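Local coordinates for hypothetical 30.2 KD protein c25g10.02 IN chromosome I (Schizosaccharomyces pombe, PDB 1KCF) that resolves four-way Holliday junctions as a homodimeric, magnesium-dependent mitochondrial endonuclease that cuts at the point of strand exchange and probably helps to maintain mitochondrial DNA, at residues Phe52-Ala57 with Ser71-Thr76; Gly44-Ile49 with Glu117-Arg122; Lys169-Tyr174 with Met239-Gln244. All coordinates share one frame; numbering follows the deposited sequence.

In the fold
Contacts 1 and 2 are two seams of one mixed sheet, whose strand order, 162-165, 113-118, 42-47, 52-59, 65-73, is that of the RNase H-like fold of the RuvC resolvase family. Their centres lie about 9 Å apart, and strands 42-47 and 52-59 stand side by side between them; along the chain, both segments of contact 1 fall between those of contact 2. Contact 3 comes last, pairing helices 168-179 and 224-253, with its centre about 17 Å from contact 2 and about 21 Å from contact 1. Helix 224-253 also carries D230, which, like D46 of contact 2, binds magnesium, while E117 and T171 tie contact 2 to contact 3.

Contact 1 of 3, residues Phe52-Ala57 with Ser71-Thr76; sequences FSYCFA and SVENLT
F52, S53 and Y54 run antiparallel to S71, V72 and E73, with the short strand axes at 161°. Backbone bonds do most of the stitching. The Y54-S71 pair is hydrogen-bonded in both directions: Y54 N gives to S71 O at 3.0 Å and S71 N to Y54 O at 3.1 Å. At the other end E73 N reaches F52 O at 2.6 Å, whereas the return bond from F52 N to E73 O is bent and weak. S53 and V72, the non-hydrogen-bonded pair between them, have the closest CA atoms of the three pairs, 4.1 Å apart, and V72 CA adds a CA-H...O contact to F52 O.

Y54, S71 and E73 join their polar ends on the face they share with F52. Y54 has CG between its backbone N and carbonyl carbon (chi1 70°), a torsion that brings the ring back over S71: S71 O and N lie over one ring face, and S71 CB is 3.6 Å from Y54 OH. S71 OG donates to E73 OE1 at 2.6 Å, arriving from above the carboxylate plane. A water in the plane of the tyrosine ring joins Y54 OH to that same oxygen, giving to OE1, which is therefore gripped by two donors; E73 OE2 is held by G80 N.

On the other face a methyl meets a hydroxyl in close van der Waals contact, V72 CG2 lying 3.2 Å from S53 OG. The apolar touch is that of L75 CG, packed at 4.0 Å against F52 CB.

The seam is that of the hairpin of strands 52-59 and 65-73. Helix 91-109 covers the F52 and Y54 side through L101, L105, K108 and F109. On the opposite face of the sheet, that of S53 and V72, lies helix 224-253, and S53 OG bonds with S231 OG and D227 O, close to the magnesium-binding D46 and D230.

Contact 2 of 3, residues Gly44-Ile49 with Glu117-Arg122; sequences GIDLGI and ERQRYR
D46 lies against Q119 where two parallel strands come to their ends, and the pair accounts for much of the surface buried here. The carboxylate of D46 and the amide of Q119 are stacked, their planes 24° apart, and they meet as flat groups without a hydrogen bond between them. Q119 OE1 sits 3.4 Å from D46 CB, and D46 OD1 is 3.4 Å from Q119 CA. Q119 gets there by a bend: CG is anti to its backbone N, then chi2 of 68° folds the amide back across the aspartate. With an alanine at Q119 the stacked amide is gone, and the carboxylate would probably lose packing on that side and be freer to turn.

Bonds from the flanking residues hold D46 in parallel register with E117, and L47 with R118. E117 N donates to I45 O at 3.0 Å, L47 N to E117 O at 2.8 Å, and Q119 N to L47 O at 2.8 Å, this last donor tilted slightly from the carbonyl plane. D46 CA adds a CA-H...O contact to E117 O, while the aspartate's own backbone bonds to S53 of strand 52-59. L47 turns to the face it shares with R118: its CB lies 3.7 Å from E117 O, and its side chain touches E139 and L142 of helix 128-151, where E139 also forms a salt bridge with R118.

The chemistry is that of an acidic metal site at the end of the central strands. D46 and D230, whose carboxylates come close together, bind magnesium. E117 is a neighbouring acid, its OE1 5.0 Å from D46 OD1 and its OE2 hydrogen-bonded to T171 OG1; such like charges would probably make the pocket attractive to a cation. Beside it, Q119 OE1 is buried without a hydrogen-bond partner, and the glutamine meets D46 by van der Waals contact.

Contact 3 of 3, residues Lys169-Tyr174 with Met239-Gln244; sequences KSTYSY and MRWQAQ
Y174 receives the edge of W241 on its ring face, a T-shaped stack with planes at 88° and centroids 4.6 Å apart. The indole leads with its nitrogen: NE1 is 3.3 Å from Y174 CG, above the ring but shifted toward its rim. Y174 OH lies over one face of the R240 guanidinium, whose plane is perpendicular to the phenol ring, and touches R240 CD at 3.3 Å; the angle to NE is too poor for a hydrogen bond.

The benzo edge of W241 meets the turn that precedes Y174. S170 O accepts the helical bond from Y174 N and is also touched by W241 CZ2 at 3.5 Å, while CH2 is 3.8 Å from S170 CB.

Torsions set up the meeting. Y174 CG is anti to its backbone N (chi1 169°), which carries the phenol across the gap, and R240 bends at chi3 to turn a face of its guanidinium under the hydroxyl.

Farther out, S170 OG bonds to S167 OG, T171 OG1 to E117 OE2 and Y172 OH to D230 OD1. Helix 168-179 is thereby tied to the acidic residues around the magnesium-binding D46 and D230, and the W241 stack fastens it to helix 224-253. The helix segments cross at 76° with axes 12.2 Å apart. R240 also touches W175 and V178 of helix 168-179, and A243 places helix 224-253 against Q59 of strand 52-59.

Contact 1 of 3, residues Phe52-Ala57 with Ser71-Thr76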
loop_
_atom_site.group_PDB
_atom_site.type_symbol
_atom_site.label_atom_id
_atom_site.label_comp_id
_atom_site.label_asym_id
_atom_site.label_seq_id
_atom_site.Cartn_x
_atom_site.Cartn_y
_atom_site.Cartn_z
ATOM N N PHE A 52 -1.367 -16.984 -0.873
ATOM C CA PHE A 52 -2.551 -16.137 -0.880
ATOM C C PHE A 52 -3.724 -17.092 -0.726
ATOM O O PHE A 52 -3.829 -18.075 -1.456
ATOM C CB PHE A 52 -2.653 -15.396 -2.217
ATOM C CG PHE A 52 -3.856 -14.496 -2.333
ATOM C CD1 PHE A 52 -3.839 -13.215 -1.794
ATOM C CD2 PHE A 52 -5.000 -14.930 -2.991
ATOM C CE1 PHE A 52 -4.949 -12.376 -1.912
ATOM C CE2 PHE A 52 -6.113 -14.103 -3.114
ATOM C CZ PHE A 52 -6.089 -12.822 -2.576
ATOM N N SER A 53 -4.597 -16.828 0.233
ATOM C CA SER A 53 -5.744 -17.698 0.429
ATOM C C SER A 53 -7.033 -16.887 0.421
ATOM O O SER A 53 -7.051 -15.740 0.856
ATOM C CB SER A 53 -5.618 -18.457 1.748
ATOM O OG SER A 53 -6.689 -19.371 1.903
ATOM N N TYR A 54 -8.106 -17.488 -0.079
ATOM C CA TYR A 54 -9.394 -16.809 -0.133
ATOM C C TYR A 54 -10.530 -17.812 -0.000
ATOM O O TYR A 54 -10.384 -18.987 -0.345
ATOM C CB TYR A 54 -9.528 -16.042 -1.455
ATOM C CG TYR A 54 -9.672 -16.928 -2.672
ATOM C CD1 TYR A 54 -10.911 -17.462 -3.026
ATOM C CD2 TYR A 54 -8.565 -17.252 -3.461
ATOM C CE1 TYR A 54 -11.051 -18.298 -4.131
ATOM C CE2 TYR A 54 -8.692 -18.087 -4.568
ATOM C CZ TYR A 54 -9.940 -18.606 -4.898
ATOM O OH TYR A 54 -10.084 -19.434 -5.993
ATOM N N CYS A 55 -11.656 -17.341 0.521
ATOM C CA CYS A 55 -12.846 -18.167 0.685
ATOM C C CYS A 55 -14.025 -17.272 0.315
ATOM O O CYS A 55 -14.233 -16.221 0.926
ATOM C CB CYS A 55 -12.977 -18.650 2.136
ATOM S SG CYS A 55 -14.291 -19.896 2.421
ATOM N N PHE A 56 -14.777 -17.673 -0.700
ATOM C CA PHE A 56 -15.927 -16.899 -1.155
ATOM C C PHE A 56 -17.166 -17.671 -0.713
ATOM O O PHE A 56 -17.372 -18.812 -1.125
ATOM C CB PHE A 56 -15.872 -16.753 -2.683
ATOM C CG PHE A 56 -16.932 -15.851 -3.259
ATOM C CD1 PHE A 56 -17.148 -14.581 -2.739
ATOM C CD2 PHE A 56 -17.699 -16.267 -4.345
ATOM C CE1 PHE A 56 -18.110 -13.735 -3.288
ATOM C CE2 PHE A 56 -18.665 -15.428 -4.903
ATOM C CZ PHE A 56 -18.869 -14.157 -4.369
ATOM N N ALA A 57 -17.980 -17.052 0.138
ATOM C CA ALA A 57 -19.165 -17.717 0.661
ATOM C C ALA A 57 -20.377 -16.812 0.859
ATOM O O ALA A 57 -20.288 -15.594 0.728
ATOM C CB ALA A 57 -18.817 -18.386 1.975
ATOM N N SER A 71 -9.698 -21.534 -2.016
ATOM C CA SER A 71 -8.382 -21.948 -2.483
ATOM C C SER A 71 -7.215 -21.163 -1.888
ATOM O O SER A 71 -7.394 -20.096 -1.287
ATOM C CB SER A 71 -8.337 -21.837 -4.014
ATOM O OG SER A 71 -7.121 -22.330 -4.544
ATOM N N VAL A 72 -6.019 -21.720 -2.057
ATOM C CA VAL A 72 -4.775 -21.106 -1.605
ATOM C C VAL A 72 -3.869 -21.119 -2.829
ATOM O O VAL A 72 -3.670 -22.162 -3.452
ATOM C CB VAL A 72 -4.120 -21.903 -0.465
ATOM C CG1 VAL A 72 -2.723 -21.383 -0.207
ATOM C CG2 VAL A 72 -4.953 -21.770 0.797
ATOM N N GLU A 73 -3.322 -19.961 -3.173
ATOM C CA GLU A 73 -2.493 -19.851 -4.361
ATOM C C GLU A 73 -1.117 -19.260 -4.108
ATOM O O GLU A 73 -0.908 -18.525 -3.150
ATOM C CB GLU A 73 -3.213 -18.983 -5.396
ATOM C CG GLU A 73 -4.656 -19.382 -5.645
ATOM C CD GLU A 73 -4.779 -20.676 -6.414
ATOM O OE1 GLU A 73 -5.914 -21.186 -6.540
ATOM O OE2 GLU A 73 -3.743 -21.177 -6.900
ATOM N N ASN A 74 -0.187 -19.597 -4.990
ATOM C CA ASN A 74 1.169 -19.082 -4.921
ATOM C C ASN A 74 1.261 -18.169 -6.134
ATOM O O ASN A 74 1.418 -18.635 -7.260
ATOM C CB ASN A 74 2.182 -20.222 -5.020
ATOM C CG ASN A 74 3.617 -19.739 -4.899
ATOM O OD1 ASN A 74 4.511 -20.505 -4.537
ATOM N ND2 ASN A 74 3.845 -18.466 -5.205
ATOM N N LEU A 75 1.137 -16.867 -5.888
ATOM C CA LEU A 75 1.158 -15.858 -6.941
ATOM C C LEU A 75 2.492 -15.730 -7.681
ATOM O O LEU A 75 2.643 -14.878 -8.553
ATOM C CB LEU A 75 0.748 -14.505 -6.348
ATOM C CG LEU A 75 -0.551 -14.523 -5.522
ATOM C CD1 LEU A 75 -0.900 -13.116 -5.054
ATOM C CD2 LEU A 75 -1.689 -15.095 -6.361
ATOM N N THR A 76 3.452 -16.580 -7.337
ATOM C CA THR A 76 4.766 -16.560 -7.974
ATOM C C THR A 76 4.859 -17.623 -9.065
ATOM O O THR A 76 5.697 -17.533 -9.963
ATOM C CB THR A 76 5.888 -16.804 -6.934
ATOM O OG1 THR A 76 6.031 -15.641 -6.111
ATOM C CG2 THR A 76 7.212 -17.096 -7.620
HETATM O O HOH W 1 -7.881 -19.783 -7.476
#

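Contact 2 of 3, residues Gly44-Ile49 with Glu117-Arg122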
loop_
_atom_site.group_PDB
_atom_site.type_symbol
_atom_site.label_atom_id
_atom_site.label_comp_id
_atom_site.label_asym_id
_atom_site.label_seq_id
_atom_site.Cartn_x
_atom_site.Cartn_y
_atom_site.Cartn_z
ATOM N N GLY A 44 -13.547 -13.689 1.739
ATOM C CA GLY A 44 -12.554 -13.615 2.793
ATOM C C GLY A 44 -11.170 -13.814 2.208
ATOM O O GLY A 44 -10.932 -14.790 1.497
ATOM N N ILE A 45 -10.256 -12.896 2.503
ATOM C CA ILE A 45 -8.901 -12.981 1.975
ATOM C C ILE A 45 -7.797 -12.977 3.028
ATOM O O ILE A 45 -7.769 -12.134 3.926
ATOM C CB ILE A 45 -8.621 -11.831 0.995
ATOM C CG1 ILE A 45 -9.541 -11.951 -0.218
ATOM C CG2 ILE A 45 -7.161 -11.858 0.565
ATOM C CD1 ILE A 45 -9.426 -10.794 -1.181
ATOM N N ASP A 46 -6.893 -13.939 2.901
ATOM C CA ASP A 46 -5.748 -14.068 3.792
ATOM C C ASP A 46 -4.551 -13.585 2.991
ATOM O O ASP A 46 -4.037 -14.318 2.143
ATOM C CB ASP A 46 -5.537 -15.527 4.179
ATOM C CG ASP A 46 -5.816 -15.782 5.633
ATOM O OD1 ASP A 46 -5.295 -15.024 6.475
ATOM O OD2 ASP A 46 -6.551 -16.746 5.930
ATOM N N LEU A 47 -4.118 -12.354 3.252
ATOM C CA LEU A 47 -3.002 -11.767 2.521
ATOM C C LEU A 47 -1.674 -12.502 2.643
ATOM O O LEU A 47 -1.168 -12.745 3.743
ATOM C CB LEU A 47 -2.801 -10.309 2.930
ATOM C CG LEU A 47 -3.907 -9.337 2.524
ATOM C CD1 LEU A 47 -3.628 -7.975 3.135
ATOM C CD2 LEU A 47 -3.985 -9.253 1.009
ATOM N N GLY A 48 -1.126 -12.835 1.480
ATOM C CA GLY A 48 0.144 -13.524 1.382
ATOM C C GLY A 48 0.477 -13.541 -0.094
ATOM O O GLY A 48 -0.408 -13.334 -0.923
ATOM N N ILE A 49 1.734 -13.767 -0.443
ATOM C CA ILE A 49 2.098 -13.801 -1.853
ATOM C C ILE A 49 2.244 -15.242 -2.328
ATOM O O ILE A 49 1.611 -15.645 -3.301
ATOM C CB ILE A 49 3.401 -13.012 -2.103
ATOM C CG1 ILE A 49 3.176 -11.543 -1.735
ATOM C CG2 ILE A 49 3.814 -13.128 -3.565
ATOM C CD1 ILE A 49 4.405 -10.671 -1.854
ATOM N N GLU A 117 -7.401 -9.862 5.923
ATOM C CA GLU A 117 -6.632 -10.164 7.110
ATOM C C GLU A 117 -5.284 -10.649 6.609
ATOM O O GLU A 117 -5.197 -11.225 5.532
ATOM C CB GLU A 117 -7.350 -11.254 7.903
ATOM C CG GLU A 117 -6.769 -11.577 9.246
ATOM C CD GLU A 117 -7.739 -12.374 10.102
ATOM O OE1 GLU A 117 -7.312 -13.383 10.700
ATOM O OE2 GLU A 117 -8.928 -11.991 10.182
ATOM N N ARG A 118 -4.226 -10.391 7.361
ATOM C CA ARG A 118 -2.904 -10.847 6.946
ATOM C C ARG A 118 -2.796 -12.329 7.253
ATOM O O ARG A 118 -3.322 -12.800 8.261
ATOM C CB ARG A 118 -1.799 -10.109 7.706
ATOM C CG ARG A 118 -1.561 -8.674 7.282
ATOM C CD ARG A 118 -0.471 -8.045 8.147
ATOM N NE ARG A 118 -0.146 -6.684 7.729
ATOM C CZ ARG A 118 -0.981 -5.652 7.808
ATOM N NH1 ARG A 118 -2.205 -5.817 8.298
ATOM N NH2 ARG A 118 -0.593 -4.455 7.387
ATOM N N GLN A 119 -2.123 -13.068 6.384
ATOM C CA GLN A 119 -1.945 -14.490 6.617
ATOM C C GLN A 119 -1.072 -14.629 7.862
ATOM O O GLN A 119 -0.381 -13.686 8.252
ATOM C CB GLN A 119 -1.254 -15.146 5.419
ATOM C CG GLN A 119 -0.965 -16.624 5.617
ATOM C CD GLN A 119 -2.225 -17.468 5.671
ATOM O OE1 GLN A 119 -2.889 -17.673 4.654
ATOM N NE2 GLN A 119 -2.564 -17.958 6.860
ATOM N N ARG A 120 -1.125 -15.790 8.504
ATOM C CA ARG A 120 -0.304 -16.021 9.686
ATOM C C ARG A 120 1.145 -16.168 9.222
ATOM O O ARG A 120 1.422 -16.883 8.266
ATOM C CB ARG A 120 -0.753 -17.289 10.395
ATOM N N TYR A 121 2.065 -15.479 9.883
ATOM C CA TYR A 121 3.474 -15.580 9.512
ATOM C C TYR A 121 4.046 -16.970 9.821
ATOM O O TYR A 121 3.692 -17.589 10.825
ATOM C CB TYR A 121 4.309 -14.536 10.259
ATOM C CG TYR A 121 5.799 -14.686 10.028
ATOM C CD1 TYR A 121 6.387 -14.265 8.832
ATOM C CD2 TYR A 121 6.619 -15.276 10.992
ATOM C CE1 TYR A 121 7.756 -14.430 8.605
ATOM C CE2 TYR A 121 7.988 -15.448 10.777
ATOM C CZ TYR A 121 8.551 -15.023 9.582
ATOM O OH TYR A 121 9.901 -15.181 9.366
ATOM N N ARG A 122 4.917 -17.451 8.938
ATOM C CA ARG A 122 5.600 -18.734 9.106
ATOM C C ARG A 122 7.068 -18.479 8.797
ATOM O O ARG A 122 7.386 -17.968 7.728
ATOM C CB ARG A 122 5.074 -19.788 8.135
ATOM C CG ARG A 122 3.751 -20.386 8.512
ATOM C CD ARG A 122 3.641 -21.805 7.986
ATOM N NE ARG A 122 2.263 -22.281 8.044
ATOM C CZ ARG A 122 1.317 -21.922 7.179
ATOM N NH1 ARG A 122 1.606 -21.089 6.187
ATOM N NH2 ARG A 122 0.083 -22.395 7.308
#

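Contact 3 of 3, residues Lys169-Tyr174 with Met239-Gln244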
loop_
_atom_site.group_PDB
_atom_site.type_symbol
_atom_site.label_atom_id
_atom_site.label_comp_id
_atom_site.label_asym_id
_atom_site.label_seq_id
_atom_site.Cartn_x
_atom_site.Cartn_y
_atom_site.Cartn_z
ATOM N N LYS A 169 -6.832 -11.765 15.817
ATOM C CA LYS A 169 -7.211 -12.037 17.202
ATOM C C LYS A 169 -8.711 -12.283 17.325
ATOM O O LYS A 169 -9.137 -13.272 17.918
ATOM C CB LYS A 169 -6.793 -10.874 18.102
ATOM N N SER A 170 -9.510 -11.385 16.761
ATOM C CA SER A 170 -10.960 -11.528 16.818
ATOM C C SER A 170 -11.428 -12.831 16.174
ATOM O O SER A 170 -12.318 -13.504 16.692
ATOM C CB SER A 170 -11.636 -10.343 16.125
ATOM O OG SER A 170 -11.332 -9.129 16.791
ATOM N N THR A 171 -10.829 -13.180 15.039
ATOM C CA THR A 171 -11.194 -14.401 14.335
ATOM C C THR A 171 -10.889 -15.629 15.187
ATOM O O THR A 171 -11.777 -16.425 15.486
ATOM C CB THR A 171 -10.430 -14.515 12.999
ATOM O OG1 THR A 171 -10.766 -13.403 12.160
ATOM C CG2 THR A 171 -10.792 -15.803 12.282
ATOM N N TYR A 172 -9.628 -15.763 15.584
ATOM C CA TYR A 172 -9.168 -16.890 16.393
ATOM C C TYR A 172 -9.804 -16.937 17.779
ATOM O O TYR A 172 -10.237 -17.996 18.240
ATOM C CB TYR A 172 -7.647 -16.822 16.530
ATOM C CG TYR A 172 -6.923 -16.814 15.203
ATOM C CD1 TYR A 172 -5.772 -16.048 15.023
ATOM C CD2 TYR A 172 -7.376 -17.588 14.132
ATOM C CE1 TYR A 172 -5.087 -16.050 13.812
ATOM C CE2 TYR A 172 -6.696 -17.603 12.913
ATOM C CZ TYR A 172 -5.553 -16.831 12.762
ATOM O OH TYR A 172 -4.863 -16.846 11.571
ATOM N N SER A 173 -9.844 -15.788 18.444
ATOM C CA SER A 173 -10.430 -15.693 19.775
ATOM C C SER A 173 -11.865 -16.182 19.713
ATOM O O SER A 173 -12.337 -16.894 20.601
ATOM C CB SER A 173 -10.398 -14.240 20.261
ATOM O OG SER A 173 -11.305 -14.031 21.329
ATOM N N TYR A 174 -12.555 -15.792 18.648
ATOM C CA TYR A 174 -13.935 -16.190 18.457
ATOM C C TYR A 174 -14.096 -17.705 18.386
ATOM O O TYR A 174 -14.867 -18.296 19.146
ATOM C CB TYR A 174 -14.500 -15.572 17.176
ATOM C CG TYR A 174 -15.843 -16.151 16.795
ATOM C CD1 TYR A 174 -16.996 -15.845 17.527
ATOM C CD2 TYR A 174 -15.954 -17.051 15.741
ATOM C CE1 TYR A 174 -18.225 -16.432 17.215
ATOM C CE2 TYR A 174 -17.169 -17.641 15.421
ATOM C CZ TYR A 174 -18.300 -17.332 16.158
ATOM O OH TYR A 174 -19.494 -17.936 15.834
ATOM N N MET A 239 -19.286 -13.939 9.133
ATOM C CA MET A 239 -20.690 -14.084 8.788
ATOM C C MET A 239 -21.516 -14.432 10.015
ATOM O O MET A 239 -22.659 -13.998 10.139
ATOM C CB MET A 239 -20.856 -15.150 7.711
ATOM C CG MET A 239 -20.333 -14.706 6.357
ATOM S SD MET A 239 -20.092 -16.081 5.220
ATOM C CE MET A 239 -21.712 -16.734 5.163
ATOM N N ARG A 240 -20.936 -15.206 10.928
ATOM C CA ARG A 240 -21.647 -15.577 12.138
ATOM C C ARG A 240 -21.766 -14.369 13.051
ATOM O O ARG A 240 -22.774 -14.214 13.743
ATOM C CB ARG A 240 -20.937 -16.729 12.859
ATOM C CG ARG A 240 -20.882 -18.017 12.043
ATOM C CD ARG A 240 -20.399 -19.203 12.876
ATOM N NE ARG A 240 -21.440 -19.711 13.767
ATOM C CZ ARG A 240 -21.272 -20.713 14.625
ATOM N NH1 ARG A 240 -20.100 -21.326 14.716
ATOM N NH2 ARG A 240 -22.279 -21.106 15.393
ATOM N N TRP A 241 -20.751 -13.505 13.051
ATOM C CA TRP A 241 -20.800 -12.307 13.883
ATOM C C TRP A 241 -21.988 -11.468 13.461
ATOM O O TRP A 241 -22.747 -10.983 14.298
ATOM C CB TRP A 241 -19.538 -11.451 13.735
ATOM C CG TRP A 241 -18.277 -12.102 14.189
ATOM C CD1 TRP A 241 -18.161 -13.167 15.030
ATOM C CD2 TRP A 241 -16.942 -11.723 13.829
ATOM N NE1 TRP A 241 -16.837 -13.480 15.217
ATOM C CE2 TRP A 241 -16.065 -12.611 14.491
ATOM C CE3 TRP A 241 -16.400 -10.721 13.014
ATOM C CZ2 TRP A 241 -14.672 -12.527 14.361
ATOM C CZ3 TRP A 241 -15.011 -10.638 12.884
ATOM C CH2 TRP A 241 -14.167 -11.537 13.555
ATOM N N GLN A 242 -22.141 -11.295 12.153
ATOM C CA GLN A 242 -23.233 -10.495 11.618
ATOM C C GLN A 242 -24.579 -11.103 11.993
ATOM O O GLN A 242 -25.549 -10.383 12.234
ATOM C CB GLN A 242 -23.119 -10.382 10.092
ATOM C CG GLN A 242 -21.746 -9.945 9.588
ATOM C CD GLN A 242 -21.136 -8.837 10.424
ATOM O OE1 GLN A 242 -21.754 -7.790 10.635
ATOM N NE2 GLN A 242 -19.915 -9.061 10.906
ATOM N N ALA A 243 -24.636 -12.430 12.034
ATOM C CA ALA A 243 -25.864 -13.125 12.391
ATOM C C ALA A 243 -26.177 -12.843 13.855
ATOM O O ALA A 243 -27.301 -12.477 14.202
ATOM C CB ALA A 243 -25.706 -14.626 12.166
ATOM N N GLN A 244 -25.175 -13.010 14.710
ATOM C CA GLN A 244 -25.345 -12.764 16.133
ATOM C C GLN A 244 -25.712 -11.314 16.399
ATOM O O GLN A 244 -26.425 -11.017 17.352
ATOM C CB GLN A 244 -24.069 -13.115 16.892
ATOM C CG GLN A 244 -23.764 -14.599 16.943
ATOM C CD GLN A 244 -23.687 -15.126 18.363
ATOM O OE1 GLN A 244 -24.676 -15.110 19.100
ATOM N NE2 GLN A 244 -22.507 -15.595 18.758
#